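Local coordinates for putative thiol-disulfide isomerase or thioredoxin (Salmonella enterica subsp. enterica serovar Typhimurium, PDB 3L9V), which probably catalyses thiol-disulfide exchange as a DsbA-like oxidoreductase of the thioredoxin fold, forming or rearranging disulfide bonds in other proteins, at residues D129-A132 / L133-L137. Residues are numbered along the deposited sequence; the frame is centred on the assembly and turned at random.
Sequences DMVA and LQERL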
ATOM      1  N   ASP A 129      10.078  13.351   5.360  1.00 27.89           N
ATOM      2  CA  ASP A 129       9.863  13.603   3.938  1.00 30.38           C
ATOM      3  C   ASP A 129       8.908  12.560   3.369  1.00 34.50           C
ATOM      4  O   ASP A 129       8.070  12.879   2.556  1.00 31.38           O
ATOM      5  CB  ASP A 129      11.165  13.499   3.147  1.00 32.11           C
ATOM      6  CG  ASP A 129      12.084  14.697   3.343  1.00 36.26           C
ATOM      7  OD1 ASP A 129      11.718  15.631   4.075  1.00 29.32           O
ATOM      8  OD2 ASP A 129      13.182  14.688   2.753  1.00 44.56           O
HETATM    9  N   MSE A 130       9.062  11.309   3.793  1.00 36.88           N
HETATM   10  CA  MSE A 130       8.303  10.212   3.207  1.00 27.81           C
HETATM   11  C   MSE A 130       6.843  10.217   3.691  1.00 27.72           C
HETATM   12  O   MSE A 130       5.932   9.785   2.980  1.00 35.24           O
HETATM   13  CB  MSE A 130       8.982   8.876   3.481  1.00 27.81           C
HETATM   14  CG  MSE A 130       8.674   7.804   2.453  1.00 44.48           C
HETATM   15 SE   MSE A 130       9.355   8.261   0.672  1.00 61.53          SE
HETATM   16  CE  MSE A 130       9.101   6.537  -0.167  1.00 93.28           C
ATOM     17  N   VAL A 131       6.638  10.709   4.903  1.00 26.41           N
ATOM     18  CA  VAL A 131       5.302  10.959   5.417  1.00 27.97           C
ATOM     19  C   VAL A 131       4.688  12.093   4.600  1.00 35.29           C
ATOM     20  O   VAL A 131       3.537  12.004   4.154  1.00 25.68           O
ATOM     21  CB  VAL A 131       5.309  11.321   6.923  1.00 27.72           C
ATOM     22  CG1 VAL A 131       3.937  11.694   7.385  1.00 33.40           C
ATOM     23  CG2 VAL A 131       5.845  10.150   7.795  1.00 22.49           C
ATOM     24  N   ALA A 132       5.464  13.156   4.375  1.00 26.24           N
ATOM     25  CA  ALA A 132       4.970  14.259   3.557  1.00 29.87           C
ATOM     26  C   ALA A 132       4.546  13.739   2.200  1.00 23.44           C
ATOM     27  O   ALA A 132       3.468  14.065   1.715  1.00 28.63           O
ATOM     28  CB  ALA A 132       6.028  15.329   3.388  1.00 40.98           C
ATOM     29  N   LEU A 133       5.398  12.934   1.579  1.00 24.97           N
ATOM     30  CA  LEU A 133       5.085  12.433   0.252  1.00 28.76           C
ATOM     31  C   LEU A 133       3.762  11.645   0.239  1.00 34.07           C
ATOM     32  O   LEU A 133       2.933  11.827  -0.667  1.00 33.38           O
ATOM     33  CB  LEU A 133       6.214  11.563  -0.278  1.00 33.05           C
ATOM     34  CG  LEU A 133       5.906  10.937  -1.642  1.00 41.57           C
ATOM     35  CD1 LEU A 133       5.898  11.991  -2.764  1.00 42.86           C
ATOM     36  CD2 LEU A 133       6.872   9.811  -1.960  1.00 46.32           C
ATOM     37  N   GLN A 134       3.559  10.776   1.232  1.00 31.15           N
ATOM     38  CA  GLN A 134       2.347   9.943   1.252  1.00 28.90           C
ATOM     39  C   GLN A 134       1.094  10.786   1.363  1.00 27.66           C
ATOM     40  O   GLN A 134       0.073  10.516   0.697  1.00 26.89           O
ATOM     41  CB  GLN A 134       2.399   8.889   2.362  1.00 21.29           C
ATOM     42  CG  GLN A 134       3.459   7.791   2.101  1.00 12.73           C
ATOM     43  CD  GLN A 134       3.548   6.807   3.265  1.00 27.49           C
ATOM     44  OE1 GLN A 134       2.889   5.764   3.258  1.00 24.23           O
ATOM     45  NE2 GLN A 134       4.366   7.141   4.271  1.00 19.22           N
ATOM     46  N   GLU A 135       1.174  11.821   2.191  1.00 20.94           N
ATOM     47  CA  GLU A 135       0.032  12.685   2.402  1.00 30.57           C
ATOM     48  C   GLU A 135      -0.175  13.597   1.185  1.00 38.46           C
ATOM     49  O   GLU A 135      -1.308  13.905   0.824  1.00 33.91           O
ATOM     50  CB  GLU A 135       0.193  13.496   3.685  1.00 33.84           C
ATOM     51  CG  GLU A 135       0.389  12.648   4.954  1.00 42.36           C
ATOM     52  CD  GLU A 135      -0.875  11.884   5.394  1.00 46.57           C
ATOM     53  OE1 GLU A 135      -1.895  11.927   4.671  1.00 46.38           O
ATOM     54  OE2 GLU A 135      -0.844  11.234   6.472  1.00 37.96           O
ATOM     55  N   ARG A 136       0.920  14.014   0.548  1.00 31.57           N
ATOM     56  CA  ARG A 136       0.837  14.833  -0.657  1.00 31.73           C
ATOM     57  C   ARG A 136       0.164  14.032  -1.778  1.00 28.20           C
ATOM     58  O   ARG A 136      -0.802  14.486  -2.396  1.00 25.86           O
ATOM     59  CB  ARG A 136       2.241  15.302  -1.088  1.00 34.65           C
ATOM     60  CG  ARG A 136       2.287  16.033  -2.423  1.00 37.49           C
ATOM     61  CD  ARG A 136       3.527  16.952  -2.534  1.00 39.81           C
ATOM     62  NE  ARG A 136       4.774  16.209  -2.679  1.00 46.64           N
ATOM     63  CZ  ARG A 136       5.640  15.981  -1.691  1.00 47.56           C
ATOM     64  NH1 ARG A 136       5.411  16.432  -0.461  1.00 45.82           N
ATOM     65  NH2 ARG A 136       6.741  15.291  -1.935  1.00 49.97           N
ATOM     66  N   LEU A 137       0.652  12.820  -2.006  1.00 27.55           N
ATOM     67  CA  LEU A 137       0.137  12.019  -3.105  1.00 26.08           C
ATOM     68  C   LEU A 137      -1.319  11.593  -2.874  1.00 34.52           C
ATOM     69  O   LEU A 137      -2.065  11.376  -3.838  1.00 34.70           O
ATOM     70  CB  LEU A 137       1.059  10.843  -3.396  1.00 29.66           C
ATOM     71  CG  LEU A 137       2.477  11.258  -3.816  1.00 28.39           C
ATOM     72  CD1 LEU A 137       3.404  10.034  -3.971  1.00 21.40           C
ATOM     73  CD2 LEU A 137       2.449  12.100  -5.106  1.00 32.20           C
TER
HETATM   74  O   HOH W   1       7.627  14.920   0.482  1.00 52.66           O
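The guanidinium of R136 folds back along the helix toward A132. One face rests over L133 CA, which sits 3.7 Å above the plane and toward its rim. A water lies at the edge, in plane. It accepts from R136 NH2 at 2.6 Å and donates to D129 O, so it links the arginine to a carbonyl seven residues back, about two turns earlier. A bend at chi3 (71°) turns the group back, and NH1 comes within 4.1 Å of A132 CB. D129 O also receives L133 N at 2.8 Å, so two donors grip it.

M130 O is shared too. It takes Q134 N at 3.1 Å. Q134 NE2 adds a weak bond at 3.3 Å. The buried amide of Q134 has other partners: OE1 accepts from H56 N, and NE2 donates to T68 O. This ties the helix to strand 52-56 and helix 64-77.

M130 and L133 run side by side, with SE 3.9 Å from CD2. V131 packs on A72 of helix 64-77. E135 N bonds to V131 O and R136 N to A132 O.

The backbone N-H to O=C bonds from each residue to the one four back are those of a regular alpha-helix. Helix 125-140 lies at the surface here and packs on helix 64-77 and on strand 52-56, at the edge of the sheet, in the DsbA-like thioredoxin fold.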